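Long-range contacts in ORC2 (Aeropyrum pernix, PDB 1W5T), which binds DNA and ATP and takes part in regulating the initiation of DNA replication, as an archaeal Cdc6/Orc-type AAA+ ATPase: residues Asp145-Met150 / Phe182-Ser187; Met53-Ile58 / Arg190-Met195; Leu68-Val73 / Leu141-Glu146; Asp160-Leu165 / Pro200-Gln205; Lys88-Asn93 / Ser105-Gln110. One frame throughout, in Å; residues are numbered along the deposited sequence.

Interaction 1: Asp145-Met150 / Phe182-Ser187; sequences DEFQSM and FLLVAS
F147 and Q148 fasten the turn that follows strand 139-145 to the end of strand 180-186. The hydrogen bonds come first: F147 N gives a nearly straight one to V185 O (2.8 Å, 172°), and S187 N gives a more bent one to Q148 OE1 (3.2 Å), reaching that oxygen from above its carbonyl plane. Q148 folds back at chi2 (-69°), and its NE2 donates to E146 OE2 at 2.9 Å with the carboxylate oxygen in the amide plane, engaging both ends of the amide. Among the apolar contacts, L184 CD1 sits over one face of the F147 ring, 3.9 Å from the centroid, a CH-pi contact, and A186 CB packs beside F147 CB. The carboxylate of D145 makes a separate van der Waals contact, OD1 to V185 CG1 at 3.2 Å. Its OD2 is hydrogen-bonded to T66 OG1 and probably to Y91 OH, tying the turn to the ATP site; with magnesium near D145 and the nucleotide near E146, the pair is consistent with a Walker B motif. Around the contact, M53 of strand 51-56 touches F147 and L184, I143 of strand 139-145 backs V185, and L161 of helix 158-165 meets M150.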
# COMPACT_ATOMS: atom_id res chain seq x y z
N ASP A 145 9.81 1.41 1.74
CA ASP A 145 8.52 0.75 1.59
C ASP A 145 8.10 -0.10 2.79
O ASP A 145 8.94 -0.59 3.55
CB ASP A 145 8.54 -0.15 0.35
CG ASP A 145 7.22 -0.19 -0.39
OD1 ASP A 145 6.15 0.20 0.17
OD2 ASP A 145 7.15 -0.59 -1.56
N GLU A 146 6.79 -0.29 2.93
CA GLU A 146 6.24 -1.00 4.08
C GLU A 146 6.81 -0.39 5.34
O GLU A 146 7.23 -1.12 6.24
CB GLU A 146 6.55 -2.51 4.04
CG GLU A 146 6.09 -3.28 2.81
CD GLU A 146 4.57 -3.44 2.69
OE1 GLU A 146 4.09 -3.96 1.67
OE2 GLU A 146 3.84 -3.06 3.60
N PHE A 147 6.81 0.95 5.39
CA PHE A 147 7.43 1.70 6.46
C PHE A 147 6.79 1.37 7.80
O PHE A 147 7.49 1.29 8.82
CB PHE A 147 7.36 3.22 6.19
CG PHE A 147 8.06 4.05 7.23
CD1 PHE A 147 9.46 4.02 7.36
CD2 PHE A 147 7.32 4.84 8.11
CE1 PHE A 147 10.09 4.78 8.32
CE2 PHE A 147 7.95 5.61 9.08
CZ PHE A 147 9.33 5.58 9.19
N GLN A 148 5.48 1.12 7.79
CA GLN A 148 4.76 0.77 9.01
C GLN A 148 5.43 -0.38 9.75
O GLN A 148 5.41 -0.39 10.96
CB GLN A 148 3.28 0.50 8.77
CG GLN A 148 2.96 -0.88 8.21
CD GLN A 148 3.42 -1.07 6.78
OE1 GLN A 148 3.75 -0.10 6.06
NE2 GLN A 148 3.41 -2.31 6.34
N SER A 149 6.05 -1.34 9.04
CA SER A 149 6.79 -2.41 9.71
C SER A 149 8.07 -1.94 10.41
O SER A 149 8.60 -2.59 11.33
CB SER A 149 7.07 -3.60 8.78
OG SER A 149 8.19 -3.36 7.96
N MET A 150 8.58 -0.80 10.00
CA MET A 150 9.70 -0.22 10.70
C MET A 150 9.25 0.40 11.99
O MET A 150 10.07 0.65 12.84
CB MET A 150 10.39 0.82 9.83
CG MET A 150 11.40 0.24 8.89
SD MET A 150 12.05 1.51 7.80
CE MET A 150 12.98 2.47 8.90
N PHE A 182 14.11 11.20 1.53
CA PHE A 182 13.35 10.01 1.83
C PHE A 182 11.96 10.06 1.30
O PHE A 182 11.32 11.08 1.34
CB PHE A 182 13.26 9.81 3.33
CG PHE A 182 14.55 9.43 3.96
CD1 PHE A 182 15.32 10.37 4.57
CD2 PHE A 182 14.98 8.11 3.94
CE1 PHE A 182 16.51 10.02 5.18
CE2 PHE A 182 16.20 7.76 4.52
CZ PHE A 182 16.96 8.73 5.15
N LEU A 183 11.49 8.92 0.82
CA LEU A 183 10.11 8.76 0.44
C LEU A 183 9.67 7.53 1.23
O LEU A 183 10.13 6.42 0.95
CB LEU A 183 10.02 8.50 -1.05
CG LEU A 183 8.80 9.04 -1.78
CD1 LEU A 183 8.51 8.28 -3.04
CD2 LEU A 183 7.54 9.28 -0.96
N LEU A 184 8.84 7.74 2.24
CA LEU A 184 8.36 6.60 3.06
C LEU A 184 7.09 6.11 2.41
O LEU A 184 6.29 6.91 1.92
CB LEU A 184 8.09 7.05 4.48
CG LEU A 184 9.18 7.94 5.14
CD1 LEU A 184 8.88 8.31 6.62
CD2 LEU A 184 10.55 7.25 5.05
N VAL A 185 6.90 4.80 2.35
CA VAL A 185 5.63 4.27 1.82
C VAL A 185 5.05 3.33 2.86
O VAL A 185 5.74 2.41 3.20
CB VAL A 185 5.85 3.50 0.52
CG1 VAL A 185 4.54 2.95 -0.03
CG2 VAL A 185 6.55 4.39 -0.51
N ALA A 186 3.83 3.61 3.35
CA ALA A 186 3.18 2.85 4.43
C ALA A 186 1.85 2.32 3.96
O ALA A 186 1.27 2.84 3.04
CB ALA A 186 2.97 3.68 5.67
N SER A 187 1.32 1.29 4.60
CA SER A 187 0.09 0.69 4.06
C SER A 187 -1.15 1.57 4.23
O SER A 187 -2.06 1.53 3.40
CB SER A 187 -0.14 -0.70 4.63
OG SER A 187 -0.20 -0.58 6.03

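Interaction 2: Met53-Ile58 / Arg190-Met195; sequences MIYGSI and RALSYM
M53 leaves strand 51-56 toward helix 190-198 on an extended chain, chi1 at 177° turning CG away from the backbone N, then bends at chi3 (-80°) to lay its thioether along L192. L192 has its CG beside its own backbone N, which spreads the two methyls between M53 and Y55. M53 SD meets L192 CD2 at 3.6 Å, the two side chains sliding past each other in opposite directions, and M53 CE goes on to M195 SD at 4.2 Å, where the two methionines likewise run counter to one another. The other methyl of the leucine, CD1, stands 3.6 Å from Y55 CE2, with the side chains crossing at about a right angle.

Further along, beyond the end of the strand, I58 CG1 lies over one face of the R190 guanidinium, and I58 CD1 is 3.3 Å from R190 NE and 3.7 Å from R190 CD. The charge of R190 is met from outside the two segments, by D188 at NE and by E302 at NH1, and the isoleucine covers a group already held at two of its nitrogens. No hydrogen bond joins the two segments. The short axes approach to 10.0 Å, the helix running at 125° to the strand, leaving the contact to side chains. Strand 51-56 lies between strands 180-186 and 206-212, the second of which touches L192 through K209 and M195 through I206, while L151 of helix 148-151 packs on A191 and M195.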
# COMPACT_ATOMS: atom_id res chain seq x y z
N MET A 53 5.74 11.13 2.52
CA MET A 53 5.14 9.84 2.68
C MET A 53 3.99 9.64 1.72
O MET A 53 3.23 10.57 1.44
CB MET A 53 4.67 9.64 4.12
CG MET A 53 3.94 8.30 4.35
SD MET A 53 3.39 7.98 6.04
CE MET A 53 4.89 7.44 6.76
N ILE A 54 3.84 8.39 1.27
CA ILE A 54 2.70 7.88 0.52
C ILE A 54 2.07 6.83 1.38
O ILE A 54 2.78 5.96 1.87
CB ILE A 54 3.18 7.21 -0.79
CG1 ILE A 54 3.80 8.24 -1.75
CG2 ILE A 54 2.02 6.42 -1.44
CD1 ILE A 54 4.58 7.64 -3.03
N TYR A 55 0.76 6.91 1.59
CA TYR A 55 0.01 5.81 2.20
C TYR A 55 -1.28 5.54 1.41
O TYR A 55 -1.73 6.36 0.63
CB TYR A 55 -0.29 6.07 3.72
CG TYR A 55 -1.13 7.32 4.02
CD1 TYR A 55 -2.50 7.22 4.35
CD2 TYR A 55 -0.57 8.60 3.97
CE1 TYR A 55 -3.27 8.37 4.65
CE2 TYR A 55 -1.32 9.75 4.27
CZ TYR A 55 -2.67 9.61 4.60
OH TYR A 55 -3.39 10.72 4.87
N GLY A 56 -1.85 4.36 1.61
CA GLY A 56 -3.08 3.99 0.93
C GLY A 56 -4.29 3.87 1.84
O GLY A 56 -4.19 4.00 3.05
N SER A 57 -5.45 3.64 1.24
CA SER A 57 -6.64 3.42 2.05
C SER A 57 -6.45 2.18 2.88
O SER A 57 -5.69 1.25 2.53
CB SER A 57 -7.88 3.34 1.19
OG SER A 57 -8.01 4.56 0.50
N ILE A 58 -7.09 2.20 4.04
CA ILE A 58 -6.92 1.12 5.00
C ILE A 58 -7.54 -0.21 4.51
O ILE A 58 -8.71 -0.28 4.13
CB ILE A 58 -7.48 1.57 6.37
CG1 ILE A 58 -7.18 0.54 7.44
CG2 ILE A 58 -8.98 1.83 6.29
CD1 ILE A 58 -6.70 1.16 8.71
N ARG A 190 -2.61 4.58 9.83
CA ARG A 190 -2.24 4.15 11.20
C ARG A 190 -0.74 4.36 11.45
O ARG A 190 -0.35 4.66 12.57
CB ARG A 190 -2.62 2.69 11.52
CG ARG A 190 -4.13 2.38 11.51
CD ARG A 190 -4.47 0.87 11.61
NE ARG A 190 -4.05 0.14 10.41
CZ ARG A 190 -4.02 -1.16 10.29
NH1 ARG A 190 -4.43 -1.94 11.30
NH2 ARG A 190 -3.63 -1.70 9.14
N ALA A 191 0.06 4.20 10.40
CA ALA A 191 1.48 4.53 10.48
C ALA A 191 1.70 5.97 10.95
O ALA A 191 2.55 6.21 11.79
CB ALA A 191 2.17 4.29 9.17
N LEU A 192 0.92 6.89 10.39
CA LEU A 192 1.00 8.29 10.78
C LEU A 192 0.47 8.47 12.22
O LEU A 192 1.13 9.12 13.03
CB LEU A 192 0.21 9.18 9.80
CG LEU A 192 0.87 9.40 8.42
CD1 LEU A 192 -0.02 10.19 7.56
CD2 LEU A 192 2.20 10.11 8.64
N SER A 193 -0.70 7.88 12.52
CA SER A 193 -1.31 7.96 13.85
C SER A 193 -0.31 7.51 14.89
O SER A 193 -0.16 8.12 15.94
CB SER A 193 -2.57 7.09 13.96
OG SER A 193 -3.54 7.52 13.00
N TYR A 194 0.37 6.42 14.59
CA TYR A 194 1.38 5.85 15.47
C TYR A 194 2.60 6.77 15.69
O TYR A 194 2.97 7.05 16.83
CB TYR A 194 1.83 4.49 14.94
CG TYR A 194 2.84 3.81 15.81
CD1 TYR A 194 2.46 2.82 16.72
CD2 TYR A 194 4.18 4.17 15.73
CE1 TYR A 194 3.41 2.19 17.53
CE2 TYR A 194 5.14 3.57 16.53
CZ TYR A 194 4.75 2.58 17.42
OH TYR A 194 5.72 2.02 18.18
N MET A 195 3.23 7.19 14.60
CA MET A 195 4.30 8.19 14.65
C MET A 195 3.94 9.45 15.45
O MET A 195 4.78 9.94 16.17
CB MET A 195 4.74 8.60 13.24
CG MET A 195 5.47 7.54 12.46
SD MET A 195 5.85 8.09 10.77
CE MET A 195 7.30 9.02 11.07

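Interaction 3: Leu68-Val73 / Leu141-Glu146; sequences LAKFTV and LVILDE
I143 and V73 carry the apolar contact that packs helix 65-82 on strand 139-145. V73 CG2 lies 3.6 Å from I143 CG1 and 3.8 Å from L141 CG, so this one methyl fits between two strand residues whose side chains project from the same face of the sheet. I143 CG1 stands anti to the carbonyl carbon (chi1 -53°), which carries its CD1 over the helix backbone, 3.5 Å from A69 O, and to 3.8 Å from K70 CG. Its other branch, CG2, meets A69 CB at 4.0 Å.

No hydrogen bond crosses between the segments. Of the charged groups, K70 NZ is 6.4 Å from D145 OD2, too far for contact; its cation lies instead against the ring of Y91, a cation-pi pair. The helix and strand run antiparallel, their short axes 178° apart and 9.5 Å at closest approach. A helix that starts at the ATP-binding K65 and T66 and lies against a parallel sheet is the core arrangement of P-loop AAA+ ATPases, with the strand leading to D145 beside the magnesium ion.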
# COMPACT_ATOMS: atom_id res chain seq x y z
N LEU A 68 3.88 4.40 -7.57
CA LEU A 68 4.02 5.86 -7.46
C LEU A 68 5.37 6.23 -6.89
O LEU A 68 6.01 7.16 -7.37
CB LEU A 68 2.94 6.46 -6.55
CG LEU A 68 2.94 8.00 -6.44
CD1 LEU A 68 2.91 8.69 -7.83
CD2 LEU A 68 1.80 8.50 -5.51
N ALA A 69 5.81 5.53 -5.85
CA ALA A 69 7.03 5.92 -5.17
C ALA A 69 8.21 5.70 -6.13
O ALA A 69 9.07 6.57 -6.25
CB ALA A 69 7.21 5.12 -3.85
N LYS A 70 8.24 4.56 -6.82
CA LYS A 70 9.37 4.29 -7.69
C LYS A 70 9.33 5.15 -8.90
O LYS A 70 10.35 5.64 -9.33
CB LYS A 70 9.46 2.85 -8.11
CG LYS A 70 9.87 1.91 -7.05
CD LYS A 70 9.70 0.50 -7.58
CE LYS A 70 10.62 -0.45 -6.85
NZ LYS A 70 10.14 -1.82 -7.10
N PHE A 71 8.15 5.37 -9.46
CA PHE A 71 8.08 6.23 -10.62
C PHE A 71 8.58 7.64 -10.29
O PHE A 71 9.27 8.23 -11.09
CB PHE A 71 6.66 6.26 -11.21
CG PHE A 71 6.54 7.13 -12.43
CD1 PHE A 71 6.82 6.62 -13.69
CD2 PHE A 71 6.09 8.46 -12.32
CE1 PHE A 71 6.69 7.43 -14.83
CE2 PHE A 71 5.92 9.27 -13.47
CZ PHE A 71 6.26 8.77 -14.72
N THR A 72 8.20 8.15 -9.11
CA THR A 72 8.52 9.52 -8.69
C THR A 72 10.03 9.75 -8.59
O THR A 72 10.58 10.77 -9.07
CB THR A 72 7.88 9.75 -7.33
OG1 THR A 72 6.47 9.86 -7.51
CG2 THR A 72 8.29 11.08 -6.77
N VAL A 73 10.69 8.79 -7.95
CA VAL A 73 12.10 8.85 -7.74
C VAL A 73 12.80 8.79 -9.10
O VAL A 73 13.78 9.53 -9.37
CB VAL A 73 12.54 7.70 -6.79
CG1 VAL A 73 14.05 7.56 -6.79
CG2 VAL A 73 12.00 8.00 -5.35
N LEU A 141 18.19 9.44 -3.08
CA LEU A 141 16.80 9.45 -2.69
C LEU A 141 16.39 8.00 -2.34
O LEU A 141 16.47 7.08 -3.17
CB LEU A 141 15.97 10.10 -3.77
CG LEU A 141 14.47 10.33 -3.65
CD1 LEU A 141 14.05 10.63 -2.22
CD2 LEU A 141 14.08 11.44 -4.55
N VAL A 142 16.04 7.82 -1.06
CA VAL A 142 15.76 6.52 -0.50
C VAL A 142 14.24 6.27 -0.37
O VAL A 142 13.54 7.02 0.30
CB VAL A 142 16.43 6.37 0.91
CG1 VAL A 142 16.24 4.92 1.44
CG2 VAL A 142 17.93 6.73 0.86
N ILE A 143 13.73 5.23 -1.03
CA ILE A 143 12.36 4.78 -0.74
C ILE A 143 12.40 3.73 0.37
O ILE A 143 13.07 2.71 0.21
CB ILE A 143 11.66 4.13 -1.98
CG1 ILE A 143 11.71 5.06 -3.21
CG2 ILE A 143 10.21 3.68 -1.62
CD1 ILE A 143 11.28 4.40 -4.52
N LEU A 144 11.69 3.98 1.48
CA LEU A 144 11.49 2.95 2.49
C LEU A 144 10.04 2.52 2.44
O LEU A 144 9.19 3.17 3.05
CB LEU A 144 11.83 3.40 3.92
CG LEU A 144 13.22 3.97 4.22
CD1 LEU A 144 13.30 4.62 5.60
CD2 LEU A 144 14.26 2.86 4.06
N ASP A 145 9.81 1.41 1.74
CA ASP A 145 8.52 0.75 1.59
C ASP A 145 8.10 -0.10 2.79
O ASP A 145 8.94 -0.59 3.55
CB ASP A 145 8.54 -0.15 0.35
CG ASP A 145 7.22 -0.19 -0.39
OD1 ASP A 145 6.15 0.20 0.17
OD2 ASP A 145 7.15 -0.59 -1.56
N GLU A 146 6.79 -0.29 2.93
CA GLU A 146 6.24 -1.00 4.08
C GLU A 146 6.81 -0.39 5.34
O GLU A 146 7.23 -1.12 6.24
CB GLU A 146 6.55 -2.51 4.04
CG GLU A 146 6.09 -3.28 2.81
CD GLU A 146 4.57 -3.44 2.69
OE1 GLU A 146 4.09 -3.96 1.67
OE2 GLU A 146 3.84 -3.06 3.60

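Interaction 4: Asp160-Leu165 / Pro200-Gln205; sequences DLYTLL and PQVESQ
Y162 overlaps Q201 at the CE2 and OH end of its ring: Q201 CB is 3.5 Å from Y162 CE2, and Q201 NE2 comes to the ring edge near its plane, 3.4 Å from the same carbon. The ring and the amide are turned 49° against each other, neither stacked nor perpendicular. Q201 NE2 also stands 3.3 Å from Y162 OH, but at a poor angle, so the pair is a close approach and not a hydrogen bond. The tyrosine reaches this place because its CG is anti to the backbone N (chi1 -163°), which directs the ring toward helix 200-203.

Deeper in, V202 is the apolar centre. Its CG1 lies 4.1 Å from Y162 CD2, meeting the ring obliquely, and its CG2 touches L165 CD2 at 4.0 Å, so the two methyls serve two residues of helix 158-165. At the far end, Q205 CG rests 3.9 Å from L165 O.

M195 of helix 190-198 touches V202 and E203, and the latter is held by a salt bridge to K209. The arrangement is helix-helix packing of 158-165 on the short helix 200-203, in the helical layer beside the parallel sheet of the AAA+ ATPase domain, away from the nucleotide.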
# COMPACT_ATOMS: atom_id res chain seq x y z
N ASP A 160 16.86 5.73 16.69
CA ASP A 160 17.46 5.38 15.40
C ASP A 160 16.75 5.97 14.18
O ASP A 160 17.39 6.56 13.32
CB ASP A 160 17.52 3.87 15.24
CG ASP A 160 18.50 3.22 16.18
OD1 ASP A 160 19.47 3.92 16.60
OD2 ASP A 160 18.36 2.03 16.54
N LEU A 161 15.44 5.78 14.12
CA LEU A 161 14.62 6.35 13.06
C LEU A 161 14.85 7.84 13.05
O LEU A 161 14.92 8.50 12.01
CB LEU A 161 13.14 6.08 13.34
CG LEU A 161 12.57 4.69 13.07
CD1 LEU A 161 11.07 4.68 13.36
CD2 LEU A 161 12.85 4.25 11.64
N TYR A 162 14.99 8.37 14.25
CA TYR A 162 15.22 9.77 14.47
C TYR A 162 16.49 10.23 13.76
O TYR A 162 16.44 11.21 13.03
CB TYR A 162 15.33 10.02 15.95
CG TYR A 162 15.17 11.44 16.35
CD1 TYR A 162 16.16 12.39 16.05
CD2 TYR A 162 14.04 11.84 17.04
CE1 TYR A 162 16.03 13.69 16.43
CE2 TYR A 162 13.89 13.17 17.43
CZ TYR A 162 14.90 14.08 17.12
OH TYR A 162 14.79 15.41 17.48
N THR A 163 17.60 9.53 13.97
CA THR A 163 18.85 9.92 13.35
C THR A 163 18.81 9.72 11.83
O THR A 163 19.23 10.60 11.07
CB THR A 163 20.11 9.24 14.00
OG1 THR A 163 20.07 7.82 13.79
CG2 THR A 163 20.06 9.33 15.52
N LEU A 164 18.26 8.57 11.41
CA LEU A 164 18.04 8.27 9.99
C LEU A 164 17.26 9.37 9.28
O LEU A 164 17.68 9.86 8.24
CB LEU A 164 17.32 6.93 9.80
CG LEU A 164 16.97 6.59 8.35
CD1 LEU A 164 18.22 6.29 7.52
CD2 LEU A 164 15.94 5.46 8.23
N LEU A 165 16.12 9.75 9.84
CA LEU A 165 15.21 10.67 9.18
C LEU A 165 15.59 12.11 9.46
O LEU A 165 15.09 13.03 8.83
CB LEU A 165 13.76 10.38 9.57
CG LEU A 165 12.88 9.39 8.78
CD1 LEU A 165 13.55 8.66 7.61
CD2 LEU A 165 12.34 8.40 9.72
N PRO A 200 6.54 12.08 17.75
CA PRO A 200 6.11 13.28 17.02
C PRO A 200 7.26 14.16 16.51
O PRO A 200 7.01 15.00 15.65
CB PRO A 200 5.29 14.05 18.06
CG PRO A 200 5.86 13.59 19.34
CD PRO A 200 6.06 12.10 19.15
N GLN A 201 8.48 13.97 17.03
CA GLN A 201 9.66 14.69 16.54
C GLN A 201 10.20 14.12 15.23
O GLN A 201 10.91 14.80 14.49
CB GLN A 201 10.76 14.75 17.59
CG GLN A 201 10.33 15.25 18.99
CD GLN A 201 11.49 15.88 19.79
OE1 GLN A 201 11.36 17.02 20.27
NE2 GLN A 201 12.63 15.17 19.91
N VAL A 202 9.87 12.86 14.93
CA VAL A 202 10.15 12.33 13.60
C VAL A 202 9.00 12.60 12.63
O VAL A 202 9.24 13.10 11.55
CB VAL A 202 10.75 10.87 13.58
CG1 VAL A 202 10.90 10.30 14.96
CG2 VAL A 202 9.99 9.92 12.64
N GLU A 203 7.76 12.36 13.07
CA GLU A 203 6.55 12.63 12.29
C GLU A 203 6.53 14.06 11.74
O GLU A 203 6.13 14.26 10.61
CB GLU A 203 5.31 12.40 13.16
CG GLU A 203 3.98 12.32 12.41
CD GLU A 203 3.34 13.66 12.08
OE1 GLU A 203 3.62 14.68 12.74
OE2 GLU A 203 2.52 13.71 11.14
N SER A 204 6.94 15.02 12.55
CA SER A 204 6.99 16.43 12.17
C SER A 204 7.97 16.71 11.03
O SER A 204 7.86 17.75 10.41
CB SER A 204 7.33 17.33 13.38
OG SER A 204 8.59 17.00 13.92
N GLN A 205 8.91 15.79 10.77
CA GLN A 205 9.83 15.93 9.63
C GLN A 205 9.17 15.69 8.27
O GLN A 205 9.74 16.00 7.22
CB GLN A 205 11.05 15.01 9.76
CG GLN A 205 12.38 15.77 9.64
CD GLN A 205 12.63 16.72 10.82
OE1 GLN A 205 13.22 17.78 10.66
NE2 GLN A 205 12.18 16.31 12.00

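Interaction 5: Lys88-Asn93 / Ser105-Gln110; sequences KQAYVN and SLIVRQ
Strand 88-93 and helix 105-110 run roughly antiparallel, their short axes 7.8 Å apart at closest approach and 143° between directions. They are the first two parts of a beta-alpha-beta unit of the AAA+ core: the outermost strand 87-93 leads through helix 100-111, and further on helix 122-136, to strand 139-145, its parallel neighbour in the sheet. V92 is the main apolar anchor, and its chi1 of -172° places CG1 toward L106 and CG2 toward I107. V92 CG1 lies 4.2 Å from L106 CD1. A90 CB meets the second branch of I107, CG2, at 4.1 Å. Nearby, the extended chain of Q110 ends beside the backbone of Y91.

The ring of Y91 faces the other way, over the nucleotide side of the sheet, where it touches T66 beside K70. L140 and V142 of strand 139-145 and L129 of helix 122-136 close around I107. Against the strand, that isoleucine crosses V92 at about a right angle, with its CG1 only 3.4 Å from V92 CG2.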
# COMPACT_ATOMS: atom_id res chain seq x y z
N LYS A 88 20.95 9.12 -7.18
CA LYS A 88 20.79 7.70 -7.10
C LYS A 88 19.55 7.38 -6.34
O LYS A 88 19.06 8.16 -5.54
CB LYS A 88 22.00 7.01 -6.42
CG LYS A 88 23.21 7.90 -6.11
CD LYS A 88 24.49 7.40 -6.81
CE LYS A 88 25.02 6.03 -6.27
NZ LYS A 88 25.45 5.09 -7.44
N GLN A 89 19.04 6.19 -6.62
CA GLN A 89 17.77 5.70 -6.08
C GLN A 89 18.05 4.45 -5.26
O GLN A 89 18.84 3.61 -5.66
CB GLN A 89 16.80 5.42 -7.23
CG GLN A 89 16.92 6.46 -8.41
CD GLN A 89 16.20 6.07 -9.73
OE1 GLN A 89 15.03 5.68 -9.73
NE2 GLN A 89 16.90 6.24 -10.84
N ALA A 90 17.45 4.32 -4.09
CA ALA A 90 17.63 3.07 -3.41
C ALA A 90 16.26 2.70 -2.95
O ALA A 90 15.51 3.57 -2.51
CB ALA A 90 18.62 3.17 -2.23
N TYR A 91 15.94 1.42 -3.05
CA TYR A 91 14.63 0.93 -2.70
C TYR A 91 14.76 -0.15 -1.65
O TYR A 91 15.48 -1.11 -1.81
CB TYR A 91 13.84 0.41 -3.93
CG TYR A 91 12.51 -0.18 -3.55
CD1 TYR A 91 11.38 0.64 -3.30
CD2 TYR A 91 12.39 -1.53 -3.39
CE1 TYR A 91 10.15 0.07 -2.91
CE2 TYR A 91 11.22 -2.11 -2.96
CZ TYR A 91 10.10 -1.34 -2.75
OH TYR A 91 8.97 -2.00 -2.37
N VAL A 92 14.08 0.05 -0.54
CA VAL A 92 14.08 -0.95 0.50
C VAL A 92 12.67 -1.26 0.95
O VAL A 92 11.94 -0.36 1.35
CB VAL A 92 14.86 -0.45 1.75
CG1 VAL A 92 15.04 -1.57 2.75
CG2 VAL A 92 16.23 0.16 1.30
N ASN A 93 12.33 -2.54 0.87
CA ASN A 93 11.12 -3.05 1.47
C ASN A 93 11.42 -3.51 2.91
O ASN A 93 12.12 -4.50 3.13
CB ASN A 93 10.60 -4.23 0.67
CG ASN A 93 9.21 -4.65 1.12
OD1 ASN A 93 8.90 -4.56 2.32
ND2 ASN A 93 8.36 -5.04 0.17
N SER A 105 22.50 -1.70 5.09
CA SER A 105 23.42 -2.42 4.21
C SER A 105 22.74 -2.71 2.88
O SER A 105 23.38 -2.75 1.82
CB SER A 105 23.98 -3.67 4.89
OG SER A 105 22.94 -4.59 5.16
N LEU A 106 21.43 -2.87 2.91
CA LEU A 106 20.67 -2.92 1.67
C LEU A 106 20.82 -1.60 0.89
O LEU A 106 21.08 -1.61 -0.30
CB LEU A 106 19.20 -3.30 1.92
CG LEU A 106 18.97 -4.77 2.30
CD1 LEU A 106 17.52 -4.99 2.74
CD2 LEU A 106 19.38 -5.79 1.20
N ILE A 107 20.71 -0.46 1.57
CA ILE A 107 20.88 0.82 0.87
C ILE A 107 22.29 0.96 0.22
O ILE A 107 22.37 1.39 -0.94
CB ILE A 107 20.49 2.05 1.77
CG1 ILE A 107 18.99 2.05 2.09
CG2 ILE A 107 20.91 3.35 1.12
CD1 ILE A 107 18.63 2.90 3.30
N VAL A 108 23.38 0.60 0.93
CA VAL A 108 24.73 0.62 0.32
C VAL A 108 24.92 -0.33 -0.88
O VAL A 108 25.51 0.08 -1.88
CB VAL A 108 25.98 0.52 1.32
CG1 VAL A 108 25.62 0.67 2.77
CG2 VAL A 108 26.83 -0.74 1.07
N ARG A 109 24.45 -1.59 -0.77
CA ARG A 109 24.43 -2.57 -1.87
C ARG A 109 23.93 -1.85 -3.13
O ARG A 109 24.59 -1.84 -4.16
CB ARG A 109 23.48 -3.76 -1.53
CG ARG A 109 24.11 -5.07 -0.90
CD ARG A 109 23.21 -6.42 -1.00
NE ARG A 109 21.76 -6.21 -1.21
CZ ARG A 109 20.93 -6.69 -2.17
NH1 ARG A 109 19.67 -6.32 -2.12
NH2 ARG A 109 21.32 -7.49 -3.15
N GLN A 110 22.77 -1.20 -3.03
CA GLN A 110 22.18 -0.46 -4.14
C GLN A 110 22.94 0.75 -4.72
O GLN A 110 22.83 1.01 -5.90
CB GLN A 110 20.75 -0.05 -3.79
CG GLN A 110 19.80 -1.23 -3.97
CD GLN A 110 18.43 -0.91 -3.54
OE1 GLN A 110 18.02 -1.28 -2.44
NE2 GLN A 110 17.69 -0.25 -4.38

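How the interactions relate
Four of the contacts reach the parallel five-stranded sheet of the AAA+ domain, and interaction 4 lies in the helical layer beside it. Along the chain, interactions 5, 3 and 1 all fall between the two segments of interaction 2, while 4 crosses 1 and 2. Interactions 1 and 3 share D145 and E146 and have centres 9 Å apart; 1 and 2 are 8 Å apart, joined by probable backbone hydrogen bonds of the neighbouring strands 51-56 and 180-186. Interaction 5 meets 3 through Y91 and D145. Interactions 2 and 5, 22 Å apart, do not touch. Together they join the nucleotide side of the sheet to the helices packed on its other side.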